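Local atomic coordinates of restriction endonuclease EcoP15I, restriction subunit (Escherichia coli, PDB entry 4ZCF), a protein that cleaves DNA as the restriction subunit of a type III restriction-modification enzyme, pairing an ATP-binding helicase-like motor with an endonuclease domain. Residues M84-G89 / Y252-S257; I107-I112 / H168-A173; L144-V149 / I181-I186; D276-I281 / R534-P539. One frame throughout, in Å; residues are numbered along the deposited sequence.

Contact 1 of 4, residues M84-G89 / Y252-S257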
# COMPACT_ATOMS: atom_id res chain seq x y z
N MET C 84 -30.37 -19.95 -15.61
CA MET C 84 -29.55 -21.17 -15.64
C MET C 84 -29.59 -21.79 -14.29
O MET C 84 -29.39 -21.09 -13.29
CB MET C 84 -28.10 -20.85 -16.01
CG MET C 84 -27.96 -20.09 -17.29
SD MET C 84 -26.53 -20.65 -18.17
CE MET C 84 -26.38 -19.42 -19.27
N GLU C 85 -29.85 -23.10 -14.23
CA GLU C 85 -29.88 -23.80 -12.94
C GLU C 85 -28.48 -23.97 -12.31
O GLU C 85 -27.45 -23.80 -12.98
CB GLU C 85 -30.63 -25.14 -13.05
CG GLU C 85 -31.33 -25.60 -11.78
CD GLU C 85 -31.93 -24.55 -10.85
OE1 GLU C 85 -33.07 -24.08 -11.12
OE2 GLU C 85 -31.29 -24.25 -9.82
N THR C 86 -28.45 -24.25 -10.99
CA THR C 86 -27.23 -24.48 -10.21
C THR C 86 -26.45 -25.67 -10.79
O THR C 86 -27.05 -26.70 -11.11
CB THR C 86 -27.56 -24.62 -8.71
OG1 THR C 86 -28.44 -23.55 -8.33
CG2 THR C 86 -26.32 -24.59 -7.83
N GLY C 87 -25.15 -25.46 -10.96
CA GLY C 87 -24.21 -26.44 -11.49
C GLY C 87 -24.15 -26.52 -13.00
O GLY C 87 -23.67 -27.52 -13.53
N THR C 88 -24.65 -25.46 -13.71
CA THR C 88 -24.66 -25.40 -15.19
C THR C 88 -23.65 -24.41 -15.79
O THR C 88 -23.62 -24.23 -17.01
CB THR C 88 -26.09 -25.23 -15.75
OG1 THR C 88 -26.60 -23.94 -15.42
CG2 THR C 88 -27.06 -26.33 -15.31
N GLY C 89 -22.84 -23.80 -14.93
CA GLY C 89 -21.80 -22.84 -15.31
C GLY C 89 -22.28 -21.46 -15.71
O GLY C 89 -21.86 -20.96 -16.77
N TYR C 252 -28.38 -13.00 -13.79
CA TYR C 252 -28.10 -14.44 -13.93
C TYR C 252 -28.45 -15.20 -12.70
O TYR C 252 -27.95 -14.88 -11.62
CB TYR C 252 -26.61 -14.67 -14.24
CG TYR C 252 -26.17 -14.15 -15.59
CD1 TYR C 252 -25.83 -12.81 -15.75
CD2 TYR C 252 -26.04 -15.00 -16.68
CE1 TYR C 252 -25.38 -12.32 -16.98
CE2 TYR C 252 -25.61 -14.52 -17.92
CZ TYR C 252 -25.31 -13.18 -18.07
OH TYR C 252 -24.91 -12.69 -19.28
N GLY C 253 -29.25 -16.23 -12.88
CA GLY C 253 -29.64 -17.07 -11.76
C GLY C 253 -30.62 -18.14 -12.10
O GLY C 253 -31.02 -18.31 -13.25
N ALA C 254 -31.02 -18.88 -11.06
CA ALA C 254 -31.97 -19.97 -11.13
C ALA C 254 -33.33 -19.54 -10.55
O ALA C 254 -34.34 -20.22 -10.76
CB ALA C 254 -31.41 -21.15 -10.37
N THR C 255 -33.35 -18.39 -9.81
CA THR C 255 -34.55 -17.85 -9.16
C THR C 255 -34.86 -16.39 -9.54
O THR C 255 -34.03 -15.50 -9.33
CB THR C 255 -34.51 -18.07 -7.64
OG1 THR C 255 -34.10 -19.41 -7.37
CG2 THR C 255 -35.86 -17.80 -6.97
N PHE C 256 -36.07 -16.18 -10.06
CA PHE C 256 -36.62 -14.88 -10.45
C PHE C 256 -37.98 -14.82 -9.73
O PHE C 256 -39.04 -15.16 -10.29
CB PHE C 256 -36.71 -14.74 -11.98
CG PHE C 256 -35.39 -14.51 -12.69
CD1 PHE C 256 -34.52 -15.56 -12.94
CD2 PHE C 256 -35.05 -13.24 -13.15
CE1 PHE C 256 -33.30 -15.34 -13.59
CE2 PHE C 256 -33.84 -13.03 -13.80
CZ PHE C 256 -32.99 -14.08 -14.03
N SER C 257 -37.91 -14.46 -8.44
CA SER C 257 -39.02 -14.34 -7.49
C SER C 257 -39.89 -13.08 -7.73
O SER C 257 -40.92 -12.90 -7.07
CB SER C 257 -38.47 -14.35 -6.06
OG SER C 257 -37.53 -13.30 -5.88
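Glu-85 and Ala-254 meet through a carboxylate and a methyl group. The CB of Ala-254 points toward segment 84-89 and lies 3.2 Å from Glu-85 OE2. It also touches CD and OE1, so the whole carboxylate is in contact with one methyl. The CB of Glu-85 itself points away. Its chain starts with CG anti to the backbone N (chi1 -151°), then bends at chi2 (34°), and this bend brings the carboxylate back toward Ala-254. Two donors of the next residue hold it there. Thr-86 N gives OE2 a nearly straight bond of 3.1 Å from above the carboxylate plane, and Thr-86 OG1 reaches OE2 from the same face at 3.3 Å. With an alanine here the carboxylate is gone, and Thr-86 N and OG1 would probably lose their shared acceptor while the methyl of Ala-254 lost its partner. Met-84 N donates to Gly-253 O at 2.9 Å, which links the ends of the parallel strands 79-84 and 248-253. The side chain of Met-84 packs on Lys-90 and Thr-93 of helix 90-105. After Met-84 the chain makes a type II turn from Glu-85 to Thr-88, with Gly-87 at positive phi. Thr-88 N bonds weakly to Glu-85 O, and Thr-88 OG1 adds a 2.6 Å bond to the same oxygen. Gly-89 then takes the N-cap position of helix 90-105 and touches AMP. The sequence and shape are those of the P-loop (Walker A, helicase motif I), and Gly-253 to Thr-255 probably correspond to motif III of superfamily 2 helicases.

Contact 2 of 4, residues I107-I112 / H168-A173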
# COMPACT_ATOMS: atom_id res chain seq x y z
N ILE C 107 -16.64 -2.67 -25.35
CA ILE C 107 -17.06 -2.35 -23.99
C ILE C 107 -15.92 -2.95 -23.14
O ILE C 107 -15.60 -4.13 -23.29
CB ILE C 107 -18.47 -2.93 -23.65
CG1 ILE C 107 -19.56 -2.54 -24.70
CG2 ILE C 107 -18.91 -2.58 -22.21
CD1 ILE C 107 -20.02 -1.04 -24.74
N ASN C 108 -15.23 -2.12 -22.33
CA ASN C 108 -14.08 -2.59 -21.57
C ASN C 108 -14.19 -2.42 -20.04
O ASN C 108 -13.24 -2.74 -19.32
CB ASN C 108 -12.78 -1.97 -22.13
CG ASN C 108 -12.64 -0.49 -21.91
OD1 ASN C 108 -13.52 0.31 -22.24
ND2 ASN C 108 -11.48 -0.09 -21.39
N LYS C 109 -15.33 -1.90 -19.57
CA LYS C 109 -15.58 -1.66 -18.15
C LYS C 109 -16.93 -2.20 -17.72
O LYS C 109 -17.97 -1.81 -18.26
CB LYS C 109 -15.36 -0.18 -17.80
CG LYS C 109 -13.88 0.15 -17.65
CD LYS C 109 -13.60 1.50 -17.09
CE LYS C 109 -12.13 1.80 -17.30
NZ LYS C 109 -11.77 3.16 -16.78
N PHE C 110 -16.90 -3.18 -16.80
CA PHE C 110 -18.07 -3.91 -16.31
C PHE C 110 -18.06 -3.99 -14.79
O PHE C 110 -17.00 -4.15 -14.18
CB PHE C 110 -18.07 -5.35 -16.89
CG PHE C 110 -17.90 -5.49 -18.39
CD1 PHE C 110 -16.64 -5.49 -18.96
CD2 PHE C 110 -19.00 -5.67 -19.21
CE1 PHE C 110 -16.48 -5.59 -20.36
CE2 PHE C 110 -18.85 -5.79 -20.60
CZ PHE C 110 -17.59 -5.75 -21.16
N ILE C 111 -19.25 -3.92 -14.18
CA ILE C 111 -19.43 -4.07 -12.73
C ILE C 111 -20.15 -5.43 -12.49
O ILE C 111 -21.25 -5.63 -13.03
CB ILE C 111 -20.14 -2.86 -12.03
CG1 ILE C 111 -19.45 -1.52 -12.40
CG2 ILE C 111 -20.16 -3.06 -10.50
CD1 ILE C 111 -20.14 -0.17 -11.87
N ILE C 112 -19.51 -6.36 -11.75
CA ILE C 112 -20.09 -7.65 -11.38
C ILE C 112 -20.65 -7.46 -9.98
O ILE C 112 -19.87 -7.31 -9.03
CB ILE C 112 -19.10 -8.86 -11.39
CG1 ILE C 112 -18.55 -9.14 -12.80
CG2 ILE C 112 -19.77 -10.13 -10.81
CD1 ILE C 112 -17.34 -10.06 -12.78
N HIS C 168 -11.28 3.82 -7.30
CA HIS C 168 -10.29 4.75 -7.85
C HIS C 168 -9.61 4.10 -9.08
O HIS C 168 -9.74 4.63 -10.17
CB HIS C 168 -9.23 5.15 -6.80
CG HIS C 168 -8.01 5.80 -7.40
ND1 HIS C 168 -6.83 5.10 -7.58
CD2 HIS C 168 -7.87 7.03 -7.95
CE1 HIS C 168 -6.01 5.93 -8.20
NE2 HIS C 168 -6.59 7.11 -8.44
N ASP C 169 -8.98 2.92 -8.90
CA ASP C 169 -8.29 2.15 -9.94
C ASP C 169 -9.15 1.73 -11.12
O ASP C 169 -8.65 1.72 -12.24
CB ASP C 169 -7.65 0.89 -9.34
CG ASP C 169 -6.62 1.11 -8.24
OD1 ASP C 169 -6.16 2.27 -8.08
OD2 ASP C 169 -6.25 0.13 -7.58
N PHE C 170 -10.42 1.33 -10.88
CA PHE C 170 -11.32 0.89 -11.94
C PHE C 170 -11.71 2.10 -12.80
O PHE C 170 -11.63 2.02 -14.02
CB PHE C 170 -12.56 0.15 -11.36
CG PHE C 170 -13.66 -0.20 -12.35
CD1 PHE C 170 -13.56 -1.34 -13.14
CD2 PHE C 170 -14.80 0.58 -12.45
CE1 PHE C 170 -14.59 -1.68 -14.03
CE2 PHE C 170 -15.84 0.24 -13.33
CZ PHE C 170 -15.71 -0.88 -14.13
N VAL C 171 -12.14 3.19 -12.15
CA VAL C 171 -12.54 4.43 -12.81
C VAL C 171 -11.34 5.03 -13.60
O VAL C 171 -11.47 5.31 -14.79
CB VAL C 171 -13.16 5.41 -11.76
CG1 VAL C 171 -13.20 6.85 -12.27
CG2 VAL C 171 -14.55 4.96 -11.33
N GLU C 172 -10.16 5.14 -12.94
CA GLU C 172 -8.91 5.68 -13.48
C GLU C 172 -8.16 4.87 -14.56
O GLU C 172 -7.30 5.44 -15.25
CB GLU C 172 -7.97 6.10 -12.33
CG GLU C 172 -8.42 7.33 -11.56
CD GLU C 172 -8.71 8.60 -12.36
OE1 GLU C 172 -8.04 8.84 -13.39
OE2 GLU C 172 -9.61 9.35 -11.94
N ALA C 173 -8.45 3.55 -14.68
CA ALA C 173 -7.84 2.62 -15.63
C ALA C 173 -8.07 3.01 -17.09
O ALA C 173 -9.19 3.31 -17.49
CB ALA C 173 -8.35 1.21 -15.39
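Lys-109 runs alongside Phe-170 in the opposite direction and ends among backbone carbonyls of segment 168-173. Helix 165-172 is the connecting helix of a beta-alpha-beta crossover, between strands 143-148 and 180-186, and here it lies on the neighbouring strand 109-113 of the RecA-like sheet. The helix and strand axes are 10.1 Å apart and run roughly antiparallel. Lys-109 is extended beyond CG, which carries NZ to the end of the helix. NZ donates to Ala-173 O at 2.7 Å, on a lone pair, and to Phe-170 O at 3.0 Å, in the carbonyl plane. Val-171 O is 2.9 Å from NZ. The negative end of the helix dipole would probably favour the charge. Phe-170 has CG anti to the backbone N (chi1 173°), and its ring reaches the strand. Lys-109 CD covers one face of the ring, and Lys-109 CB lies 3.8 Å from CZ. Phe-110 N sits at the ring edge, in plane. Ile-111 crosses the ring at about a right angle, its CG1 4.1 Å from CE2. In the second shell, Leu-216 of helix 212-217 packs on both Phe-170 and Ile-111. Leu-41 O takes a further bond from Lys-109 NZ, and the side chain of Asn-43 binds Lys-109 O. Earlier on the helix, His-168 ND1 donates to Asp-169 OD1 at 3.0 Å, on the anti side and tilted from the carboxylate plane.

Contact 3 of 4, residues L144-V149 / I181-I186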
# COMPACT_ATOMS: atom_id res chain seq x y z
N LEU C 144 -7.99 -9.85 -18.48
CA LEU C 144 -8.93 -9.20 -17.59
C LEU C 144 -8.23 -8.67 -16.33
O LEU C 144 -7.41 -9.38 -15.72
CB LEU C 144 -10.21 -10.02 -17.31
CG LEU C 144 -10.08 -11.35 -16.56
CD1 LEU C 144 -10.14 -11.15 -15.05
CD2 LEU C 144 -11.22 -12.27 -16.93
N ARG C 145 -8.47 -7.40 -16.01
CA ARG C 145 -7.97 -6.73 -14.82
C ARG C 145 -9.17 -6.71 -13.90
O ARG C 145 -10.28 -6.34 -14.31
CB ARG C 145 -7.44 -5.31 -15.13
CG ARG C 145 -6.19 -5.27 -16.00
CD ARG C 145 -4.94 -5.86 -15.33
NE ARG C 145 -3.92 -6.23 -16.32
CZ ARG C 145 -3.86 -7.40 -16.96
NH1 ARG C 145 -4.74 -8.35 -16.69
NH2 ARG C 145 -2.91 -7.62 -17.86
N THR C 146 -8.97 -7.23 -12.69
CA THR C 146 -10.01 -7.38 -11.69
C THR C 146 -9.76 -6.46 -10.51
O THR C 146 -8.64 -6.41 -10.00
CB THR C 146 -10.28 -8.89 -11.41
OG1 THR C 146 -11.29 -9.05 -10.42
CG2 THR C 146 -9.03 -9.63 -11.02
N TYR C 147 -10.79 -5.69 -10.13
CA TYR C 147 -10.76 -4.71 -9.04
C TYR C 147 -11.82 -5.17 -8.06
O TYR C 147 -13.01 -5.17 -8.37
CB TYR C 147 -11.07 -3.29 -9.57
CG TYR C 147 -10.23 -2.91 -10.77
CD1 TYR C 147 -10.66 -3.18 -12.06
CD2 TYR C 147 -8.98 -2.31 -10.62
CE1 TYR C 147 -9.88 -2.88 -13.17
CE2 TYR C 147 -8.19 -1.99 -11.72
CZ TYR C 147 -8.63 -2.30 -13.00
OH TYR C 147 -7.86 -2.01 -14.09
N VAL C 148 -11.39 -5.62 -6.89
CA VAL C 148 -12.29 -6.15 -5.89
C VAL C 148 -12.53 -5.11 -4.83
O VAL C 148 -11.58 -4.68 -4.20
CB VAL C 148 -11.77 -7.50 -5.32
CG1 VAL C 148 -12.82 -8.17 -4.44
CG2 VAL C 148 -11.33 -8.43 -6.45
N VAL C 149 -13.82 -4.71 -4.64
CA VAL C 149 -14.24 -3.74 -3.60
C VAL C 149 -14.30 -4.49 -2.26
O VAL C 149 -15.10 -5.42 -2.10
CB VAL C 149 -15.57 -3.03 -3.93
CG1 VAL C 149 -16.00 -2.11 -2.78
CG2 VAL C 149 -15.47 -2.24 -5.23
N ILE C 181 -9.64 -5.77 -20.45
CA ILE C 181 -11.02 -5.62 -20.04
C ILE C 181 -10.90 -5.36 -18.52
O ILE C 181 -10.14 -6.05 -17.84
CB ILE C 181 -11.87 -6.89 -20.36
CG1 ILE C 181 -12.10 -7.02 -21.88
CG2 ILE C 181 -13.21 -6.86 -19.64
CD1 ILE C 181 -12.22 -8.42 -22.35
N HIS C 182 -11.61 -4.33 -18.01
CA HIS C 182 -11.56 -3.94 -16.60
C HIS C 182 -12.85 -4.35 -15.88
O HIS C 182 -13.94 -3.97 -16.30
CB HIS C 182 -11.28 -2.43 -16.46
CG HIS C 182 -10.06 -1.97 -17.21
ND1 HIS C 182 -8.78 -2.20 -16.72
CD2 HIS C 182 -9.96 -1.31 -18.39
CE1 HIS C 182 -7.96 -1.70 -17.63
NE2 HIS C 182 -8.62 -1.14 -18.64
N VAL C 183 -12.73 -5.14 -14.81
CA VAL C 183 -13.91 -5.61 -14.09
C VAL C 183 -13.96 -5.35 -12.56
O VAL C 183 -13.06 -5.75 -11.82
CB VAL C 183 -14.34 -7.04 -14.52
CG1 VAL C 183 -13.32 -8.10 -14.12
CG2 VAL C 183 -15.72 -7.39 -13.99
N LEU C 184 -15.02 -4.67 -12.11
CA LEU C 184 -15.28 -4.36 -10.71
C LEU C 184 -16.18 -5.40 -10.05
O LEU C 184 -17.37 -5.48 -10.35
CB LEU C 184 -15.87 -2.96 -10.53
CG LEU C 184 -15.89 -2.45 -9.08
CD1 LEU C 184 -14.53 -1.96 -8.64
CD2 LEU C 184 -16.90 -1.34 -8.91
N VAL C 185 -15.62 -6.18 -9.13
CA VAL C 185 -16.38 -7.15 -8.35
C VAL C 185 -16.73 -6.49 -6.99
O VAL C 185 -15.84 -6.04 -6.27
CB VAL C 185 -15.66 -8.51 -8.20
CG1 VAL C 185 -16.60 -9.58 -7.64
CG2 VAL C 185 -15.05 -8.96 -9.52
N ILE C 186 -18.05 -6.39 -6.69
CA ILE C 186 -18.62 -5.76 -5.49
C ILE C 186 -19.82 -6.57 -4.95
O ILE C 186 -20.62 -7.08 -5.73
CB ILE C 186 -19.01 -4.26 -5.79
CG1 ILE C 186 -19.38 -3.49 -4.50
CG2 ILE C 186 -20.11 -4.16 -6.87
CD1 ILE C 186 -19.31 -1.97 -4.61
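Tyr-147 and His-182 join side chains across two neighbouring parallel strands, 143-148 and 180-186. These belong to the parallel RecA-like sheet of the helicase domain, where 143-148 is the outermost strand within the chain. Tyr-147 has CG anti to the carbonyl carbon (chi1 -50°), and its ring turns an edge to His-182 and Val-183 of the other strand. Tyr-147 OH and His-182 ND1 share a 2.8 Å hydrogen bond. The rings meet rim to rim with planes at 39°, and neither covers the other. His-182 CB touches the edge of the tyrosine ring, 3.6 Å from CE1. On its other nitrogen, NE2, His-182 is bonded to Ser-174 O, so both ends of the imidazole are tied. Arg-145 lays its CB against His-182 ND1 at 3.7 Å, and its guanidinium stands almost perpendicular to the imidazole. Tyr-147 CB also packs on Leu-184 CD1. Thr-146 and Val-183 pair on the opposite face, CB to CG1. Five alternating backbone bonds, from Arg-145 N to Ile-181 O through Val-149 N to Val-185 O, set this register. At the end, Val-149 CG2 meets Leu-184 CD1 at 3.5 Å. Val-149 and Ile-186 lie side by side and point the same way, with Val-149 CG1 3.8 Å from Ile-186 CD1.

Contact 4 of 4, residues D276-I281 / R534-P539. With AMP (adenosine monophosphate), chain H.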
# COMPACT_ATOMS: atom_id res chain seq x y z
N ASP C 276 -28.47 -34.88 -18.44
CA ASP C 276 -27.38 -35.40 -17.61
C ASP C 276 -26.15 -34.46 -17.52
O ASP C 276 -25.01 -34.92 -17.49
CB ASP C 276 -27.00 -36.83 -18.04
CG ASP C 276 -28.19 -37.73 -18.28
OD1 ASP C 276 -28.95 -37.98 -17.32
OD2 ASP C 276 -28.38 -38.15 -19.45
N LEU C 277 -26.42 -33.14 -17.46
CA LEU C 277 -25.40 -32.08 -17.36
C LEU C 277 -24.95 -31.97 -15.91
O LEU C 277 -23.98 -31.26 -15.60
CB LEU C 277 -25.99 -30.73 -17.82
CG LEU C 277 -26.51 -30.64 -19.25
CD1 LEU C 277 -27.36 -29.40 -19.45
CD2 LEU C 277 -25.37 -30.66 -20.25
N VAL C 278 -25.64 -32.70 -15.02
CA VAL C 278 -25.46 -32.69 -13.57
C VAL C 278 -25.61 -34.11 -12.98
O VAL C 278 -26.21 -34.97 -13.62
CB VAL C 278 -26.47 -31.63 -13.04
CG1 VAL C 278 -27.52 -32.21 -12.12
CG2 VAL C 278 -25.78 -30.42 -12.44
N LYS C 279 -25.03 -34.37 -11.79
CA LYS C 279 -25.12 -35.68 -11.12
C LYS C 279 -26.56 -35.95 -10.63
O LYS C 279 -27.26 -35.02 -10.25
CB LYS C 279 -24.20 -35.73 -9.89
CG LYS C 279 -22.71 -35.74 -10.16
CD LYS C 279 -21.99 -36.16 -8.89
CE LYS C 279 -20.55 -35.74 -8.85
NZ LYS C 279 -20.32 -34.60 -7.93
N GLY C 280 -26.95 -37.22 -10.62
CA GLY C 280 -28.25 -37.64 -10.10
C GLY C 280 -28.20 -37.70 -8.59
O GLY C 280 -27.11 -37.64 -8.01
N ILE C 281 -29.36 -37.82 -7.92
CA ILE C 281 -29.37 -37.87 -6.45
C ILE C 281 -29.74 -39.24 -5.88
O ILE C 281 -30.66 -39.88 -6.39
CB ILE C 281 -30.22 -36.73 -5.81
CG1 ILE C 281 -30.17 -35.39 -6.60
CG2 ILE C 281 -29.92 -36.55 -4.30
CD1 ILE C 281 -28.82 -34.58 -6.53
N ARG C 534 -24.30 -28.19 -4.23
CA ARG C 534 -22.92 -28.10 -3.74
C ARG C 534 -22.06 -29.31 -4.22
O ARG C 534 -20.82 -29.24 -4.19
CB ARG C 534 -22.88 -27.96 -2.20
CG ARG C 534 -24.00 -27.10 -1.61
CD ARG C 534 -23.73 -26.66 -0.19
NE ARG C 534 -24.97 -26.38 0.56
CZ ARG C 534 -25.65 -25.24 0.53
NH1 ARG C 534 -25.23 -24.23 -0.23
NH2 ARG C 534 -26.75 -25.09 1.24
N GLY C 535 -22.73 -30.38 -4.66
CA GLY C 535 -22.10 -31.59 -5.18
C GLY C 535 -22.73 -32.13 -6.45
O GLY C 535 -22.58 -33.32 -6.74
N LEU C 536 -23.41 -31.26 -7.23
CA LEU C 536 -24.09 -31.59 -8.49
C LEU C 536 -23.19 -31.62 -9.72
O LEU C 536 -23.52 -32.30 -10.70
CB LEU C 536 -25.22 -30.59 -8.76
CG LEU C 536 -26.61 -30.89 -8.20
CD1 LEU C 536 -27.63 -29.94 -8.82
CD2 LEU C 536 -27.03 -32.31 -8.46
N ARG C 537 -22.12 -30.81 -9.71
CA ARG C 537 -21.19 -30.66 -10.83
C ARG C 537 -20.51 -31.96 -11.25
O ARG C 537 -20.23 -32.82 -10.41
CB ARG C 537 -20.17 -29.56 -10.55
CG ARG C 537 -20.66 -28.15 -10.92
CD ARG C 537 -19.72 -27.05 -10.43
NE ARG C 537 -18.32 -27.30 -10.78
CZ ARG C 537 -17.28 -26.65 -10.26
NH1 ARG C 537 -17.47 -25.68 -9.37
NH2 ARG C 537 -16.04 -26.95 -10.64
N LEU C 538 -20.28 -32.11 -12.56
CA LEU C 538 -19.65 -33.28 -13.15
C LEU C 538 -18.17 -33.38 -12.74
O LEU C 538 -17.44 -32.39 -12.81
CB LEU C 538 -19.85 -33.32 -14.67
CG LEU C 538 -21.33 -33.35 -15.15
CD1 LEU C 538 -21.42 -33.23 -16.65
CD2 LEU C 538 -22.06 -34.62 -14.68
N PRO C 539 -17.73 -34.55 -12.22
CA PRO C 539 -16.36 -34.65 -11.70
C PRO C 539 -15.24 -34.64 -12.74
O PRO C 539 -15.48 -34.87 -13.93
CB PRO C 539 -16.40 -35.97 -10.91
CG PRO C 539 -17.42 -36.77 -11.60
CD PRO C 539 -18.48 -35.81 -12.02
P AMP H . -21.50 -18.26 -8.41
O1P AMP H . -22.49 -17.98 -7.34
O2P AMP H . -22.35 -18.57 -9.59
O3P AMP H . -20.92 -16.93 -8.74
O5' AMP H . -20.41 -19.35 -8.02
C5' AMP H . -20.24 -20.51 -8.81
C4' AMP H . -18.81 -20.95 -8.86
O4' AMP H . -18.67 -22.13 -9.70
C3' AMP H . -17.96 -19.91 -9.49
O3' AMP H . -17.43 -19.06 -8.47
C2' AMP H . -16.92 -20.63 -10.25
O2' AMP H . -15.75 -20.82 -9.45
C1' AMP H . -17.50 -21.97 -10.55
N9 AMP H . -17.81 -22.18 -11.91
C8 AMP H . -18.76 -21.53 -12.54
N7 AMP H . -18.85 -21.97 -13.83
C5 AMP H . -17.86 -23.05 -13.94
C6 AMP H . -17.39 -23.96 -14.94
N6 AMP H . -17.95 -23.95 -16.25
N1 AMP H . -16.40 -24.83 -14.62
C2 AMP H . -15.85 -24.86 -13.41
N3 AMP H . -16.24 -24.04 -12.43
C4 AMP H . -17.22 -23.13 -12.62
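Lys-279 lies along the backbone of segment 534-539, carbonyl by carbonyl. Its own N donates a 2.8 Å bond to Leu-536 O. CB points toward the segment and rests on that same oxygen. CG, anti to the carbonyl carbon (chi1 -69°), lies between Leu-536 O and Arg-537 O. CD comes over to Gly-535 O. CE sits beside Arg-537 O and touches Pro-539 CD at 3.8 Å. The chain of Lys-279 then bends at chi4 (106°). Lys-279 NZ donates to Gly-535 O at 2.9 Å, from above the carbonyl plane, and to Arg-537 O at 3.1 Å, nearly along the carbonyl bond. Pro-511 O and Val-513 O also bind NZ, and Phe-514 adds a cation-pi contact. If a methionine took its place, these carbonyls would probably be left without their common donor and the loop would be less firmly held to the strand. By its sequence the loop is probably motif VI of the superfamily 2 helicases, and Lys-279 stands just before strand 280-285 of the second RecA-like sheet. Leu-536 fills the apolar side. Its CD2 meets Val-278 CG1 at 3.7 Å and Ile-281 CD1 at 3.5 Å, the latter crossing at about a right angle. Phe-273 of helix 269-274 packs on all three. Leu-538 sends CD1 to Leu-277 O. The side chain of Arg-537 enters the ligand pocket, where AMP N3 lies over one face of its guanidinium, offset toward the rim, 3.4 Å from NH2. Asp-509 forms a long, weak ion pair with Arg-537 NH1.

The contacts fall into two pairs. Contacts 2 and 3 have centres about 7 Å apart and share the first sheet, where strands 109-113 and 180-186 are neighbours. Asn-108 O and His-182 N, 2.6 Å apart, probably form a hydrogen bond. Contact 1 reaches the same sheet, its centre about 26 Å from contact 2 and about 22 Å from contact 3. Contact 4 belongs to the second sheet, yet its centre is about 14 Å from contact 1. There Gly-87 O touches Val-278 CG2 at 3.7 Å. AMP is bound in the helicase-domain cleft, where Gly-89 of contact 1 and Arg-537 of contact 4 line its pocket. The side chain of Val-185 in contact 3 is about 9 Å from AMP.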